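Local coordinates for protein Cap5O (Staphylococcus aureus, PDB 3OJO) that probably oxidises UDP-N-acetyl-mannosamine with NAD as cofactor, a step in making the capsular polysaccharide of the bacterium, at residues N230-K234 with I294-M298. Residues are numbered along the deposited sequence; the frame is centred on the assembly and turned at random.
Sequences NELTK and INNSM
Two long helices of the central dehydrogenase domain, 208-238 and 286-312, meet here through Lys-234, Asn-230 and Glu-231 on one and Ser-297, Met-298 and Ile-294 on the other. The extended Lys-234 chain reaches across to Ser-297, where NZ donates a hydrogen bond to OG (2.8 Å). That hydroxyl, set between its own backbone N and carbonyl carbon (chi1 78°), in turn donates to O of Ile-294 one turn back (OG to O 2.7 Å), so it accepts from the lysine and donates to a carbonyl of its own helix. Met-298 folds at its second and third torsions (chi2 -53°) and runs past Lys-234 in the opposite direction, its SD 3.6 Å from the lysine CE. The same sulfur sits 3.7 Å from CB of Asn-230, while the methionine CG and CE border that residue's amide. The short segment axes cross at 58° and stay 10.4 Å apart at their closest, a gap these side chains bridge in the central domain, beside the dimer interface. Glu-231 sends its extended chain there: CD1 of Ile-294 lies 3.4 Å from its OE1, but OE1 and OE2 accept from the backbone N of Leu-287 and Ile-288 of the second subunit, respectively. Ile-294 also touches Leu-287 of that subunit, and its CG2 packs 4.2 Å from CB of Asn-230. Beside them Asn-295 uses ND2 to hydrogen-bond O of Asp-223, further back along helix 208-238.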
ATOM      1  N   ASN B 230       1.902  10.442   3.552  1.00 30.89           N
ATOM      2  CA  ASN B 230       1.589  11.609   4.368  1.00 30.35           C
ATOM      3  C   ASN B 230       2.082  11.478   5.799  1.00 34.87           C
ATOM      4  O   ASN B 230       2.593  12.445   6.361  1.00 35.99           O
ATOM      5  CB  ASN B 230       0.098  11.911   4.315  1.00 29.01           C
ATOM      6  CG  ASN B 230      -0.369  12.560   3.030  1.00 31.14           C
ATOM      7  OD1 ASN B 230      -1.516  12.445   2.623  1.00 31.48           O
ATOM      8  ND2 ASN B 230       0.453  13.350   2.425  1.00 22.06           N
ATOM      9  N   GLU B 231       1.930  10.296   6.392  1.00 30.86           N
ATOM     10  CA  GLU B 231       2.403  10.018   7.744  1.00 30.95           C
ATOM     11  C   GLU B 231       3.949  10.091   7.786  1.00 35.97           C
ATOM     12  O   GLU B 231       4.536  10.634   8.734  1.00 36.62           O
ATOM     13  CB  GLU B 231       1.895   8.643   8.199  1.00 32.34           C
ATOM     14  CG  GLU B 231       2.443   8.198   9.541  1.00 45.84           C
ATOM     15  CD  GLU B 231       1.715   7.027  10.158  1.00 64.02           C
ATOM     16  OE1 GLU B 231       0.640   7.248  10.760  1.00 51.20           O
ATOM     17  OE2 GLU B 231       2.242   5.895  10.082  1.00 60.99           O
ATOM     18  N   LEU B 232       4.580   9.566   6.742  1.00 32.70           N
ATOM     19  CA  LEU B 232       6.027   9.549   6.585  1.00 33.77           C
ATOM     20  C   LEU B 232       6.585  10.946   6.435  1.00 36.72           C
ATOM     21  O   LEU B 232       7.645  11.238   6.991  1.00 36.81           O
ATOM     22  CB  LEU B 232       6.411   8.649   5.394  1.00 34.91           C
ATOM     23  CG  LEU B 232       6.461   7.114   5.703  1.00 41.55           C
ATOM     24  CD1 LEU B 232       6.514   6.273   4.433  1.00 41.26           C
ATOM     25  CD2 LEU B 232       7.574   6.750   6.686  1.00 45.30           C
ATOM     26  N   THR B 233       5.855  11.820   5.702  1.00 32.05           N
ATOM     27  CA  THR B 233       6.171  13.241   5.506  1.00 31.91           C
ATOM     28  C   THR B 233       6.240  13.966   6.859  1.00 37.56           C
ATOM     29  O   THR B 233       7.160  14.749   7.088  1.00 37.22           O
ATOM     30  CB  THR B 233       5.124  13.874   4.575  1.00 34.12           C
ATOM     31  OG1 THR B 233       5.300  13.313   3.287  1.00 35.20           O
ATOM     32  CG2 THR B 233       5.259  15.375   4.471  1.00 25.61           C
ATOM     33  N   LYS B 234       5.274  13.679   7.759  1.00 35.21           N
ATOM     34  CA  LYS B 234       5.273  14.278   9.079  1.00 35.66           C
ATOM     35  C   LYS B 234       6.507  13.845   9.898  1.00 40.65           C
ATOM     36  O   LYS B 234       7.134  14.686  10.538  1.00 42.57           O
ATOM     37  CB  LYS B 234       3.973  13.958   9.818  1.00 37.97           C
ATOM     38  CG  LYS B 234       2.758  14.662   9.246  1.00 47.03           C
ATOM     39  CD  LYS B 234       1.532  14.281  10.046  1.00 50.33           C
ATOM     40  CE  LYS B 234       0.276  14.937   9.570  1.00 44.33           C
ATOM     41  NZ  LYS B 234      -0.933  14.332  10.208  1.00 33.54           N
ATOM     42  N   ILE B 294      -5.570  10.118   8.834  1.00 35.35           N
ATOM     43  CA  ILE B 294      -4.305  10.730   8.417  1.00 34.16           C
ATOM     44  C   ILE B 294      -4.548  11.665   7.257  1.00 37.02           C
ATOM     45  O   ILE B 294      -4.126  12.816   7.317  1.00 37.65           O
ATOM     46  CB  ILE B 294      -3.162   9.688   8.158  1.00 37.31           C
ATOM     47  CG1 ILE B 294      -2.809   8.910   9.442  1.00 37.28           C
ATOM     48  CG2 ILE B 294      -1.904  10.346   7.599  1.00 36.47           C
ATOM     49  CD1 ILE B 294      -2.360   7.514   9.198  1.00 41.64           C
ATOM     50  N   ASN B 295      -5.298  11.208   6.244  1.00 33.26           N
ATOM     51  CA  ASN B 295      -5.630  12.021   5.073  1.00 33.51           C
ATOM     52  C   ASN B 295      -6.485  13.246   5.391  1.00 38.42           C
ATOM     53  O   ASN B 295      -6.269  14.315   4.799  1.00 37.14           O
ATOM     54  CB  ASN B 295      -6.186  11.179   3.923  1.00 31.47           C
ATOM     55  CG  ASN B 295      -5.169  10.215   3.354  1.00 40.55           C
ATOM     56  OD1 ASN B 295      -3.955  10.424   3.424  1.00 21.26           O
ATOM     57  ND2 ASN B 295      -5.634   9.123   2.787  1.00 35.46           N
ATOM     58  N   ASN B 296      -7.395  13.101   6.372  1.00 35.48           N
ATOM     59  CA  ASN B 296      -8.258  14.182   6.857  1.00 35.80           C
ATOM     60  C   ASN B 296      -7.468  15.232   7.643  1.00 41.42           C
ATOM     61  O   ASN B 296      -7.886  16.390   7.690  1.00 42.91           O
ATOM     62  CB  ASN B 296      -9.385  13.626   7.747  1.00 37.10           C
ATOM     63  CG  ASN B 296     -10.501  12.928   7.007  1.00 48.73           C
ATOM     64  OD1 ASN B 296     -10.727  13.109   5.801  1.00 37.43           O
ATOM     65  ND2 ASN B 296     -11.216  12.093   7.717  1.00 41.00           N
ATOM     66  N   SER B 297      -6.350  14.827   8.282  1.00 36.08           N
ATOM     67  CA  SER B 297      -5.511  15.705   9.098  1.00 35.65           C
ATOM     68  C   SER B 297      -4.527  16.561   8.281  1.00 39.41           C
ATOM     69  O   SER B 297      -3.919  17.475   8.850  1.00 38.31           O
ATOM     70  CB  SER B 297      -4.751  14.876  10.135  1.00 39.11           C
ATOM     71  OG  SER B 297      -3.642  14.213   9.540  1.00 46.72           O
ATOM     72  N   MET B 298      -4.323  16.241   6.975  1.00 36.43           N
ATOM     73  CA  MET B 298      -3.396  16.974   6.109  1.00 36.49           C
ATOM     74  C   MET B 298      -3.770  18.430   5.883  1.00 42.73           C
ATOM     75  O   MET B 298      -2.891  19.276   6.083  1.00 41.71           O
ATOM     76  CB  MET B 298      -3.029  16.233   4.829  1.00 38.66           C
ATOM     77  CG  MET B 298      -2.307  14.939   5.073  1.00 42.36           C
ATOM     78  SD  MET B 298      -0.843  15.051   6.132  1.00 46.38           S
ATOM     79  CE  MET B 298       0.282  15.928   5.039  1.00 42.52           C
TER